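Local structure of immunogenic protein MPT63/MPB63 (Mycobacterium tuberculosis, 1LMI) at residues A[13-18]-A[125-130]; A[20-25]-A[59-64]; A[26-31]-A[48-53]; A[54-59]-A[93-98]; A[65-70]-A[117-122]. The protein is a major secreted antigen of the tubercle bacillus, a small beta-sandwich whose molecular function is not established. All coordinates share one frame; numbering follows the deposited sequence.

In the fold
MPT63 is a beta-sandwich of two sheets, and the five contacts sample both sheets and the interface between them. Contact 3 (26-31 with 48-53) pairs two strands of the four-stranded sheet, while contact 5 (65-70 with 117-122) pairs two strands of the other. Their centres lie about 12 Å apart, and Trp26, Val28, Phe68, Val117 and Met119 meet in the core between them. Contact 1 joins an outermost strand of the first sheet, 12-17, to strand 125-130 of the second; its centre is about 10 Å from that of contact 5. Contacts 2 and 4, centres about 6 Å apart, share Gly59 and close one end of the sandwich with loops.

Contact 1 of 5, residues A[13-18]-A[125-130]; sequences LTMTDT and DLLIWE
At one margin of the beta-sandwich the two sheets meet through Leu13, on the outermost strand 12-17 of one sheet, and Leu127 and Trp129, on strand 125-130 of the other. Leu13 CD1 lies over one face of the Trp129 indole, 3.7 Å from the centroid of the five-membered ring and 18° from its normal, a CH-pi contact. The Leu13 and Trp129 side chains pass each other in opposite directions: Trp129 CG stands anti to the carbonyl carbon (chi1 -60°), which brings the ring toward strand 12-17. The same methyl is 3.5 Å from Ile128 O. Because the segments belong to facing sheets, antiparallel at 171° with axes 8.5 Å apart, no hydrogen bond crosses between them and apolar side chains meet across the interval. Leu13 CB meets Leu127 CD2 at 4.0 Å. Farther along, the unbranched Met15 bends at chi3 and reaches two neighbours, its SD lying 4.0 Å from Leu126 CD1 and its CE 3.8 Å from Leu127 CD1. Leu126 and Leu127 form a classic beta bulge opposite Met119, which probably helps both to reach Met15. The indole NE1 makes a weak hydrogen bond to Ser11 O.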
# COMPACT_ATOMS: atom_id res chain seq x y z
N LEU A 13 1.06 -8.68 6.89
CA LEU A 13 0.29 -8.38 8.10
C LEU A 13 -1.18 -8.75 7.89
O LEU A 13 -1.69 -8.47 6.79
CB LEU A 13 0.42 -6.88 8.44
CG LEU A 13 1.86 -6.33 8.51
CD1 LEU A 13 1.90 -4.82 8.77
CD2 LEU A 13 2.63 -7.08 9.58
N THR A 14 -1.81 -9.34 8.88
CA THR A 14 -3.20 -9.83 8.85
C THR A 14 -4.13 -8.85 9.48
O THR A 14 -3.89 -8.31 10.57
CB THR A 14 -3.23 -11.18 9.62
OG1 THR A 14 -2.46 -12.12 8.82
N MET A 15 -5.25 -8.54 8.84
CA MET A 15 -6.23 -7.72 9.55
C MET A 15 -7.58 -8.40 9.37
O MET A 15 -7.95 -8.90 8.32
CB MET A 15 -6.14 -6.27 9.10
CG MET A 15 -7.33 -5.58 8.51
SD MET A 15 -6.97 -3.82 8.13
CE MET A 15 -6.71 -3.98 6.36
N THR A 16 -8.28 -8.40 10.50
CA THR A 16 -9.60 -9.01 10.54
C THR A 16 -10.62 -7.88 10.48
O THR A 16 -10.58 -6.97 11.31
CB THR A 16 -9.73 -9.86 11.80
OG1 THR A 16 -8.90 -11.04 11.68
CG2 THR A 16 -11.11 -10.43 12.01
N ASP A 17 -11.51 -7.93 9.51
CA ASP A 17 -12.58 -6.93 9.47
C ASP A 17 -13.97 -7.57 9.57
O ASP A 17 -14.59 -7.90 8.57
CB ASP A 17 -12.46 -6.10 8.18
CG ASP A 17 -13.68 -5.22 7.98
OD1 ASP A 17 -14.40 -4.90 8.95
OD2 ASP A 17 -13.94 -4.84 6.82
N THR A 18 -14.45 -7.67 10.81
CA THR A 18 -15.71 -8.37 11.00
C THR A 18 -16.91 -7.54 10.56
O THR A 18 -18.00 -8.06 10.31
CB THR A 18 -15.88 -8.83 12.45
OG1 THR A 18 -14.79 -9.70 12.79
CG2 THR A 18 -17.15 -9.66 12.58
N ASP A 125 -4.92 4.99 10.99
CA ASP A 125 -3.89 4.10 10.45
C ASP A 125 -4.28 2.65 10.80
O ASP A 125 -4.62 2.35 11.96
CB ASP A 125 -2.51 4.35 11.01
CG ASP A 125 -1.83 5.60 10.48
OD1 ASP A 125 -2.31 6.16 9.47
OD2 ASP A 125 -0.83 6.02 11.11
N LEU A 126 -4.27 1.77 9.82
CA LEU A 126 -4.63 0.37 10.00
C LEU A 126 -3.41 -0.53 10.03
O LEU A 126 -3.27 -1.36 10.95
CB LEU A 126 -5.56 -0.09 8.87
CG LEU A 126 -6.95 0.56 8.86
CD1 LEU A 126 -7.73 0.06 7.66
CD2 LEU A 126 -7.72 0.33 10.16
N LEU A 127 -2.53 -0.38 9.05
CA LEU A 127 -1.36 -1.26 8.88
C LEU A 127 -0.14 -0.41 8.54
O LEU A 127 -0.24 0.51 7.72
CB LEU A 127 -1.56 -2.27 7.77
CG LEU A 127 -2.72 -3.25 7.84
CD1 LEU A 127 -2.87 -4.07 6.56
CD2 LEU A 127 -2.50 -4.19 9.01
N ILE A 128 0.99 -0.73 9.17
CA ILE A 128 2.22 0.02 8.93
C ILE A 128 3.38 -0.95 8.74
O ILE A 128 3.50 -1.86 9.58
CB ILE A 128 2.49 0.94 10.14
CG1 ILE A 128 1.33 1.92 10.35
CG2 ILE A 128 3.84 1.62 9.91
CD1 ILE A 128 1.52 2.77 11.59
N TRP A 129 4.19 -0.77 7.73
CA TRP A 129 5.40 -1.53 7.42
C TRP A 129 6.62 -0.62 7.56
O TRP A 129 6.65 0.43 6.91
CB TRP A 129 5.41 -2.13 6.02
CG TRP A 129 4.29 -3.09 5.74
CD1 TRP A 129 4.42 -4.46 5.76
CD2 TRP A 129 2.93 -2.81 5.40
NE1 TRP A 129 3.20 -5.04 5.46
CE2 TRP A 129 2.28 -4.03 5.23
CE3 TRP A 129 2.20 -1.62 5.23
CZ2 TRP A 129 0.94 -4.12 4.89
CZ3 TRP A 129 0.85 -1.71 4.89
CH2 TRP A 129 0.23 -2.96 4.72
N GLU A 130 7.56 -1.00 8.42
CA GLU A 130 8.72 -0.16 8.72
C GLU A 130 10.01 -0.95 8.57
O GLU A 130 9.98 -2.18 8.44
CB GLU A 130 8.61 0.40 10.13
CG GLU A 130 8.69 -0.61 11.24
CD GLU A 130 8.34 -0.10 12.63
OE1 GLU A 130 7.90 1.06 12.74
OE2 GLU A 130 8.52 -0.89 13.58

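Contact 2 of 5, residues A[20-25]-A[59-64]; sequences GQVVLG and GSVTPA
Val22 and Leu24, two residues apart on strand 22-33, both turn toward the loop 59-64, and Val61 turns toward them. The tight part is largely apolar side chain, with one backbone oxygen. Leu24 CD1 touches Val61 CG1 at 3.7 Å, the two branches meeting at a slant; Val61 presents this methyl because CG1 stands opposite its backbone N (chi1 175°). Its other methyl, CG2, lies 4.3 Å from Val23 O, and 4.5 Å from Val22 CG1, a looser touch. The tighter neighbour of Val22 CG1 is a backbone oxygen, Ser60 O, at 3.6 Å. Branched and compact aliphatic residues suit this place, since they cover the buried Val61 without presenting a polar group to it.

Toward Gly59 the contact changes character. The backbones draw near, with the CA atoms of Val22 and Gly59 5.1 Å apart. Gly59, with no side chain, sits close by Val22 CG1 and Gln21 O; its positive phi (80°) also suits glycine. Ser60 faces away from strand 22-33 on the exposed side, where its polar hydroxyl can meet solvent. Gln21, also exposed, leads its amide away from the loop, and its OE1 is hydrogen-bonded to Arg58 NH1. No hydrogen bond joins the two segments, but Val61 pairs through its backbone with Ile95, so the loop is tied to the chain beyond. At the start of the strand, Gln21 and Val22 face Asp17 together as a G1 beta bulge, an irregularity common where antiparallel strands are joined by a tight turn, and here it belongs to the hairpin of strands 12-17 and 22-33.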
# COMPACT_ATOMS: atom_id res chain seq x y z
N GLY A 20 -17.01 -6.13 7.65
CA GLY A 20 -17.08 -6.59 6.28
C GLY A 20 -17.02 -8.11 6.11
O GLY A 20 -17.12 -8.56 4.98
N GLN A 21 -16.87 -8.83 7.20
CA GLN A 21 -16.77 -10.28 7.24
C GLN A 21 -15.61 -10.75 6.36
O GLN A 21 -15.71 -11.73 5.64
CB GLN A 21 -18.05 -10.94 6.71
CG GLN A 21 -18.57 -12.00 7.67
CD GLN A 21 -18.63 -11.41 9.08
OE1 GLN A 21 -18.27 -12.07 10.04
NE2 GLN A 21 -19.08 -10.16 9.14
N VAL A 22 -14.52 -9.98 6.44
CA VAL A 22 -13.36 -10.39 5.64
C VAL A 22 -12.14 -10.43 6.57
O VAL A 22 -12.11 -9.78 7.61
CB VAL A 22 -13.00 -9.51 4.44
CG1 VAL A 22 -14.07 -9.64 3.36
CG2 VAL A 22 -12.81 -8.04 4.79
N VAL A 23 -11.18 -11.23 6.14
CA VAL A 23 -9.83 -11.24 6.70
C VAL A 23 -8.88 -11.10 5.53
O VAL A 23 -9.03 -11.78 4.50
CB VAL A 23 -9.52 -12.54 7.47
CG1 VAL A 23 -8.10 -12.53 8.03
CG2 VAL A 23 -10.55 -12.75 8.57
N LEU A 24 -7.91 -10.21 5.67
CA LEU A 24 -6.99 -10.12 4.53
C LEU A 24 -5.57 -9.98 5.07
O LEU A 24 -5.30 -9.63 6.22
CB LEU A 24 -7.42 -9.02 3.58
CG LEU A 24 -7.53 -7.60 4.08
CD1 LEU A 24 -7.66 -6.65 2.91
CD2 LEU A 24 -8.70 -7.39 5.03
N GLY A 25 -4.67 -10.34 4.15
CA GLY A 25 -3.23 -10.20 4.45
C GLY A 25 -2.67 -9.20 3.47
O GLY A 25 -3.01 -9.30 2.29
N GLY A 59 -13.27 -14.52 2.80
CA GLY A 59 -14.11 -13.75 1.93
C GLY A 59 -13.42 -13.26 0.67
O GLY A 59 -12.20 -13.39 0.52
N SER A 60 -14.23 -12.70 -0.22
CA SER A 60 -13.77 -12.01 -1.41
C SER A 60 -13.29 -10.62 -0.99
O SER A 60 -13.99 -9.99 -0.21
CB SER A 60 -14.88 -11.87 -2.45
OG SER A 60 -16.01 -11.22 -1.89
N VAL A 61 -12.13 -10.21 -1.48
CA VAL A 61 -11.52 -8.94 -1.11
C VAL A 61 -11.30 -8.08 -2.34
O VAL A 61 -10.78 -8.54 -3.36
CB VAL A 61 -10.17 -9.23 -0.41
CG1 VAL A 61 -9.41 -7.96 -0.09
CG2 VAL A 61 -10.43 -10.08 0.83
N THR A 62 -11.68 -6.81 -2.25
CA THR A 62 -11.39 -5.77 -3.20
C THR A 62 -10.36 -4.85 -2.57
O THR A 62 -10.63 -4.14 -1.59
CB THR A 62 -12.65 -4.99 -3.59
OG1 THR A 62 -13.67 -5.94 -3.98
CG2 THR A 62 -12.40 -4.10 -4.79
N PRO A 63 -9.12 -4.85 -3.04
CA PRO A 63 -8.05 -4.18 -2.28
C PRO A 63 -8.24 -2.66 -2.31
O PRO A 63 -8.56 -2.08 -3.34
CB PRO A 63 -6.78 -4.62 -2.98
CG PRO A 63 -7.19 -5.02 -4.35
CD PRO A 63 -8.61 -5.52 -4.25
N ALA A 64 -8.04 -2.05 -1.15
CA ALA A 64 -8.31 -0.62 -1.03
C ALA A 64 -7.02 0.13 -1.29
O ALA A 64 -6.41 0.71 -0.39
CB ALA A 64 -8.83 -0.34 0.37

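Contact 3 of 5, residues A[26-31]-A[48-53]; sequences WKVSDL and WEATAT
Lys27 and Thr53 form a hydrogen-bonded antiparallel pair in which each residue both gives and accepts: Lys27 N to Thr53 O spans 2.8 Å and Thr53 N to Lys27 O 2.9 Å. Two residues on, Ser29 and Thr51 repeat the exchange, with Ser29 N to Thr51 O at 2.9 Å and Thr51 N to Ser29 O also at 2.9 Å. Val28 and Ala52 lie between as a non-hydrogen-bonded pair. These are adjacent strands of the four-stranded antiparallel sheet, and their side chains alternate between two environments. On the core side, Val28 CG1 packs on Ala50 CB, and Trp26 brings CZ3 to 3.8 Å from Ala52 CB; alanines here give the bulky indole and valine a low surface to rest on. Trp26 also meets Phe68 of the other sheet edge-to-face.

Lys27, Ser29, Thr51 and Thr53 occupy the other, more polar face. Ser29 OG, placed between the backbone N and the carbonyl carbon (chi1 63°), donates to Asp30 OD2 at 2.7 Å, meeting the carboxylate on its anti side. Past Ser29 and Thr51 the pairing is interrupted at Asp30, to resume where Glu49 bonds to Lys32; here a water donates to Asp30 O and Glu49 OE2 and accepts from Thr51 OG1. Glu49 OE1 is hydrogen-bonded to Ser34 OG. Thr53 OG1 is satisfied by Thr102 OG1 of the neighbouring strand 100-109.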
# COMPACT_ATOMS: atom_id res chain seq x y z
N TRP A 26 -1.85 -8.27 3.90
CA TRP A 26 -1.14 -7.44 2.96
C TRP A 26 0.38 -7.54 3.23
O TRP A 26 0.80 -7.40 4.38
CB TRP A 26 -1.53 -5.97 3.07
CG TRP A 26 -2.74 -5.44 2.36
CD1 TRP A 26 -3.97 -5.20 2.90
CD2 TRP A 26 -2.77 -5.07 0.97
NE1 TRP A 26 -4.78 -4.69 1.87
CE2 TRP A 26 -4.07 -4.61 0.71
CE3 TRP A 26 -1.81 -5.10 -0.06
CZ2 TRP A 26 -4.46 -4.18 -0.56
CZ3 TRP A 26 -2.22 -4.67 -1.31
CH2 TRP A 26 -3.51 -4.22 -1.55
N LYS A 27 1.12 -7.76 2.15
CA LYS A 27 2.58 -7.69 2.18
C LYS A 27 3.00 -6.42 1.44
O LYS A 27 2.50 -6.18 0.34
CB LYS A 27 3.24 -8.89 1.52
CG LYS A 27 4.78 -8.86 1.55
CD LYS A 27 5.34 -10.07 0.79
CE LYS A 27 6.82 -9.88 0.49
NZ LYS A 27 7.47 -11.13 0.00
N VAL A 28 3.93 -5.69 2.06
CA VAL A 28 4.56 -4.57 1.35
C VAL A 28 6.07 -4.76 1.48
O VAL A 28 6.61 -5.09 2.56
CB VAL A 28 4.11 -3.20 1.89
CG1 VAL A 28 4.84 -2.07 1.17
CG2 VAL A 28 2.62 -3.03 1.68
N SER A 29 6.74 -4.64 0.31
CA SER A 29 8.19 -4.80 0.30
C SER A 29 8.79 -3.97 -0.83
O SER A 29 8.10 -3.43 -1.69
CB SER A 29 8.58 -6.29 0.10
OG SER A 29 8.11 -6.71 -1.16
N ASP A 30 10.13 -3.86 -0.86
CA ASP A 30 10.79 -3.23 -2.01
C ASP A 30 10.30 -1.78 -2.25
O ASP A 30 10.04 -1.31 -3.36
CB ASP A 30 10.65 -4.07 -3.27
CG ASP A 30 11.06 -5.51 -3.11
OD1 ASP A 30 12.24 -5.83 -3.37
OD2 ASP A 30 10.23 -6.37 -2.73
N LEU A 31 10.20 -1.02 -1.15
CA LEU A 31 10.00 0.40 -1.20
C LEU A 31 11.29 1.11 -1.60
O LEU A 31 12.30 1.02 -0.88
CB LEU A 31 9.55 0.90 0.18
CG LEU A 31 9.49 2.42 0.35
CD1 LEU A 31 8.36 3.05 -0.46
CD2 LEU A 31 9.34 2.79 1.81
N TRP A 48 8.60 7.17 -6.44
CA TRP A 48 9.00 6.00 -5.65
C TRP A 48 7.99 4.89 -5.92
O TRP A 48 6.87 5.08 -6.43
CB TRP A 48 9.05 6.30 -4.15
CG TRP A 48 10.38 6.91 -3.78
CD1 TRP A 48 10.93 8.03 -4.36
CD2 TRP A 48 11.28 6.43 -2.80
NE1 TRP A 48 12.15 8.28 -3.76
CE2 TRP A 48 12.38 7.31 -2.80
CE3 TRP A 48 11.29 5.34 -1.88
CZ2 TRP A 48 13.47 7.16 -1.96
CZ3 TRP A 48 12.37 5.20 -1.05
CH2 TRP A 48 13.45 6.09 -1.08
N GLU A 49 8.39 3.66 -5.60
CA GLU A 49 7.53 2.51 -5.75
C GLU A 49 7.64 1.60 -4.52
O GLU A 49 8.58 1.68 -3.74
CB GLU A 49 7.86 1.71 -7.01
CG GLU A 49 9.28 1.12 -7.00
CD GLU A 49 9.56 0.21 -8.16
OE1 GLU A 49 9.69 0.70 -9.32
OE2 GLU A 49 9.64 -1.01 -7.99
N ALA A 50 6.62 0.74 -4.38
CA ALA A 50 6.74 -0.41 -3.50
C ALA A 50 6.01 -1.56 -4.22
O ALA A 50 5.24 -1.38 -5.17
CB ALA A 50 6.20 -0.20 -2.10
N THR A 51 6.28 -2.79 -3.79
CA THR A 51 5.59 -3.97 -4.29
C THR A 51 4.65 -4.50 -3.21
O THR A 51 5.07 -4.83 -2.10
CB THR A 51 6.58 -5.06 -4.68
OG1 THR A 51 7.42 -4.56 -5.75
CG2 THR A 51 5.84 -6.30 -5.15
N ALA A 52 3.36 -4.52 -3.52
CA ALA A 52 2.32 -4.87 -2.57
C ALA A 52 1.54 -6.09 -3.06
O ALA A 52 1.31 -6.22 -4.27
CB ALA A 52 1.36 -3.73 -2.36
N THR A 53 1.21 -6.94 -2.11
CA THR A 53 0.46 -8.17 -2.37
C THR A 53 -0.69 -8.29 -1.37
O THR A 53 -0.46 -8.20 -0.15
CB THR A 53 1.35 -9.41 -2.25
OG1 THR A 53 2.52 -9.26 -3.08
CG2 THR A 53 0.63 -10.67 -2.74
O HOH W 1 8.94 -2.31 -5.74

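Contact 4 of 5, residues A[54-59]-A[93-98]; sequences VNAIRG and ATIPQG
Gln97 sends its CG opposite the backbone N (chi1 -175°) and stays extended at chi2, a reach that carries its amide alongside residues 57-59 to Gly59. There OE1 accepts Gly59 N at 2.8 Å in a nearly straight bond (170° at the hydrogen), although the donor is tilted 31° from the plane of the amide carbonyl. A long, neutral side chain suits this exposed place, for it can reach across to give Gly59 N an acceptor. Its aliphatic part is used too: CG lies 3.5 Å from Ile57 O. Next along, Gly98 N binds Ala56 O at 2.8 Å, in the carbonyl plane; Gly98 has a positive phi, a conformation that suits glycine.

The buried portion is apolar. Ile95 CD1 sits 3.6 Å from Ala56 CB and also approaches Val54 CG1, and the small alanine lets Pro96 O come within 3.4 Å of its methyl. At the margin one water joins Asn55 OD1 and Gly98 O. Ile57 and Arg58 form a classic beta bulge facing Val23, where the chain turns a corner at Ile57. Loop 93-98, bound to Val61 through Ile95, runs on from here into strand 100-109, the next strand of the sheet.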
# COMPACT_ATOMS: atom_id res chain seq x y z
N VAL A 54 -1.91 -8.49 -1.87
CA VAL A 54 -3.07 -8.71 -0.99
C VAL A 54 -3.50 -10.17 -1.08
O VAL A 54 -3.44 -10.79 -2.17
CB VAL A 54 -4.21 -7.74 -1.31
CG1 VAL A 54 -4.72 -7.89 -2.74
CG2 VAL A 54 -5.31 -7.97 -0.28
N ASN A 55 -3.88 -10.70 0.04
CA ASN A 55 -4.22 -12.11 0.23
C ASN A 55 -5.63 -12.20 0.79
O ASN A 55 -5.86 -11.69 1.87
CB ASN A 55 -3.20 -12.72 1.20
CG ASN A 55 -3.37 -14.20 1.38
OD1 ASN A 55 -4.25 -14.82 0.77
ND2 ASN A 55 -2.51 -14.77 2.22
N ALA A 56 -6.55 -12.81 0.04
CA ALA A 56 -7.94 -12.91 0.51
C ALA A 56 -8.06 -14.11 1.43
O ALA A 56 -8.27 -15.25 1.03
CB ALA A 56 -8.82 -12.96 -0.71
N ILE A 57 -7.87 -13.91 2.72
CA ILE A 57 -7.81 -15.04 3.65
C ILE A 57 -9.21 -15.52 3.98
O ILE A 57 -9.44 -16.73 4.04
CB ILE A 57 -7.02 -14.62 4.89
CG1 ILE A 57 -5.54 -14.37 4.55
CG2 ILE A 57 -7.17 -15.61 6.03
CD1 ILE A 57 -4.70 -13.78 5.68
N ARG A 58 -10.13 -14.57 4.19
CA ARG A 58 -11.52 -14.91 4.46
C ARG A 58 -12.39 -13.96 3.63
O ARG A 58 -12.20 -12.75 3.80
CB ARG A 58 -11.90 -14.82 5.94
CG ARG A 58 -13.38 -15.14 6.19
CD ARG A 58 -13.73 -14.94 7.66
NE ARG A 58 -15.07 -15.46 7.97
CZ ARG A 58 -16.07 -14.79 8.52
NH1 ARG A 58 -15.90 -13.51 8.84
NH2 ARG A 58 -17.25 -15.37 8.76
N GLY A 59 -13.27 -14.52 2.80
CA GLY A 59 -14.11 -13.75 1.93
C GLY A 59 -13.42 -13.26 0.67
O GLY A 59 -12.20 -13.39 0.52
N ALA A 93 -8.96 -5.23 -9.09
CA ALA A 93 -10.07 -6.18 -9.17
C ALA A 93 -10.31 -6.99 -7.90
O ALA A 93 -9.38 -7.28 -7.14
CB ALA A 93 -9.83 -7.15 -10.33
N THR A 94 -11.57 -7.38 -7.69
CA THR A 94 -11.96 -8.22 -6.56
C THR A 94 -11.39 -9.61 -6.73
O THR A 94 -11.42 -10.21 -7.80
CB THR A 94 -13.50 -8.32 -6.48
OG1 THR A 94 -14.02 -7.01 -6.26
CG2 THR A 94 -13.99 -9.14 -5.30
N ILE A 95 -10.85 -10.14 -5.63
CA ILE A 95 -10.29 -11.50 -5.72
C ILE A 95 -11.00 -12.42 -4.75
O ILE A 95 -11.29 -12.07 -3.61
CB ILE A 95 -8.80 -11.50 -5.38
CG1 ILE A 95 -8.53 -10.88 -4.02
CG2 ILE A 95 -8.02 -10.80 -6.49
CD1 ILE A 95 -7.18 -11.27 -3.43
N PRO A 96 -11.30 -13.65 -5.17
CA PRO A 96 -11.97 -14.59 -4.30
C PRO A 96 -11.07 -15.11 -3.18
O PRO A 96 -9.82 -15.04 -3.27
CB PRO A 96 -12.30 -15.77 -5.23
CG PRO A 96 -11.33 -15.65 -6.36
CD PRO A 96 -10.96 -14.19 -6.49
N GLN A 97 -11.71 -15.62 -2.13
CA GLN A 97 -11.00 -16.20 -1.01
C GLN A 97 -9.97 -17.23 -1.48
O GLN A 97 -10.28 -18.06 -2.34
CB GLN A 97 -11.99 -16.91 -0.07
CG GLN A 97 -11.33 -17.43 1.20
CD GLN A 97 -12.34 -18.00 2.18
OE1 GLN A 97 -13.33 -17.33 2.47
NE2 GLN A 97 -12.07 -19.20 2.66
N GLY A 98 -8.78 -17.16 -0.90
CA GLY A 98 -7.72 -18.13 -1.19
C GLY A 98 -6.77 -17.67 -2.29
O GLY A 98 -5.74 -18.29 -2.46
O HOH W 2 -3.59 -17.51 -0.89

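Contact 5 of 5, residues A[65-70]-A[117-122]; sequences VSQFNA and VAMNNG
Asn69 O accepts Ala118 N at 2.8 Å, the shortest hydrogen bond between strands 68-71 and 116-120, antiparallel neighbours within the second sheet of the beta-sandwich. The donor is tilted 29° from the carbonyl plane. Two residues along, Asn120 N bonds to Gln67 O at 2.9 Å; that oxygen belongs to the last residue of a short 3-10 turn, 65-67, which leads directly into the strand. Phe68 with Met119 and Ala70 with Val117 make the non-hydrogen-bonded pairs on either side of Asn69 and Ala118.

The two faces of the pair differ in chemistry. Asn69 is buried, yet its amide is provided for: ND2 makes a weak hydrogen bond to Ala118 O, and OD1 receives bonds from Asn77 ND2 and Arg79 NH1. The small Ala118 suits its place beside the Asn69 amide. Phe68, Val117 and Met119 instead point to the core, toward Trp26 and Val28 of the facing sheet. Phe68 and Met119 run side by side in the same direction; Met119 CG comes to 3.3 Å from Phe68 CE1, and the chain extends through chi2 (-173°), which places SD beside the ring. This is a Met-aromatic contact, with Met119 SD 4.2 Å from the ring centroid and oblique to it. Val117 CG1 touches Phe68 CD1 at 3.7 Å. At the outer end Gln67 lies alongside Asn121, their amide planes 87° apart, and Gln67 NE2 comes to 3.2 Å from Asn121 CB.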
# COMPACT_ATOMS: atom_id res chain seq x y z
N VAL A 65 -6.60 0.06 -2.56
CA VAL A 65 -5.25 0.54 -2.89
C VAL A 65 -5.07 2.02 -2.61
O VAL A 65 -3.96 2.45 -2.27
CB VAL A 65 -4.96 0.25 -4.38
CG1 VAL A 65 -3.58 0.73 -4.78
CG2 VAL A 65 -5.13 -1.24 -4.68
N SER A 66 -6.12 2.84 -2.72
CA SER A 66 -6.05 4.25 -2.43
C SER A 66 -5.73 4.54 -0.97
O SER A 66 -5.40 5.69 -0.64
CB SER A 66 -7.36 4.95 -2.81
OG SER A 66 -8.46 4.35 -2.15
N GLN A 67 -5.74 3.56 -0.06
CA GLN A 67 -5.42 3.73 1.35
C GLN A 67 -3.92 3.77 1.60
O GLN A 67 -3.53 4.09 2.73
CB GLN A 67 -6.04 2.60 2.21
CG GLN A 67 -7.56 2.62 2.24
CD GLN A 67 -8.11 1.63 3.25
OE1 GLN A 67 -7.39 0.78 3.77
NE2 GLN A 67 -9.40 1.77 3.53
N PHE A 68 -3.10 3.47 0.58
CA PHE A 68 -1.65 3.42 0.80
C PHE A 68 -1.00 4.80 0.82
O PHE A 68 -1.43 5.80 0.20
CB PHE A 68 -0.94 2.61 -0.28
CG PHE A 68 -0.96 1.10 -0.10
CD1 PHE A 68 -0.37 0.55 1.01
CD2 PHE A 68 -1.53 0.29 -1.05
CE1 PHE A 68 -0.37 -0.83 1.17
CE2 PHE A 68 -1.55 -1.08 -0.90
CZ PHE A 68 -0.97 -1.64 0.22
N ASN A 69 0.11 4.87 1.56
CA ASN A 69 0.91 6.05 1.79
C ASN A 69 2.36 5.63 2.09
O ASN A 69 2.56 4.54 2.67
CB ASN A 69 0.43 6.89 2.98
CG ASN A 69 -1.02 7.31 2.91
OD1 ASN A 69 -1.26 8.39 2.35
ND2 ASN A 69 -1.94 6.48 3.40
N ALA A 70 3.29 6.48 1.67
CA ALA A 70 4.70 6.33 2.02
C ALA A 70 5.06 7.42 3.00
O ALA A 70 4.64 8.57 2.84
CB ALA A 70 5.56 6.31 0.77
N VAL A 117 5.70 2.31 4.86
CA VAL A 117 4.45 2.38 4.13
C VAL A 117 3.31 2.21 5.13
O VAL A 117 3.39 1.42 6.06
CB VAL A 117 4.36 1.33 3.00
CG1 VAL A 117 2.97 1.24 2.39
CG2 VAL A 117 5.36 1.69 1.92
N ALA A 118 2.23 2.98 4.98
CA ALA A 118 1.11 2.86 5.93
C ALA A 118 -0.20 2.79 5.16
O ALA A 118 -0.33 3.53 4.15
CB ALA A 118 1.07 4.03 6.89
N MET A 119 -1.15 1.97 5.58
CA MET A 119 -2.49 1.99 5.01
C MET A 119 -3.39 2.74 6.00
O MET A 119 -3.44 2.34 7.16
CB MET A 119 -3.11 0.61 4.74
CG MET A 119 -2.50 -0.17 3.58
SD MET A 119 -3.42 -1.72 3.21
CE MET A 119 -4.35 -1.77 4.74
N ASN A 120 -4.07 3.79 5.53
CA ASN A 120 -4.99 4.59 6.35
C ASN A 120 -6.31 4.73 5.60
O ASN A 120 -6.30 4.99 4.40
CB ASN A 120 -4.32 5.93 6.62
CG ASN A 120 -5.09 6.97 7.44
OD1 ASN A 120 -4.63 7.35 8.53
ND2 ASN A 120 -6.20 7.41 6.89
N ASN A 121 -7.41 4.55 6.37
CA ASN A 121 -8.71 4.49 5.70
C ASN A 121 -9.45 5.83 5.84
O ASN A 121 -10.66 5.76 5.61
CB ASN A 121 -9.59 3.37 6.27
CG ASN A 121 -9.87 3.59 7.75
OD1 ASN A 121 -9.50 4.55 8.41
ND2 ASN A 121 -10.60 2.59 8.31
N GLY A 122 -8.80 6.92 6.16
CA GLY A 122 -9.45 8.23 6.35
C GLY A 122 -9.87 8.44 7.79
O GLY A 122 -10.03 9.59 8.21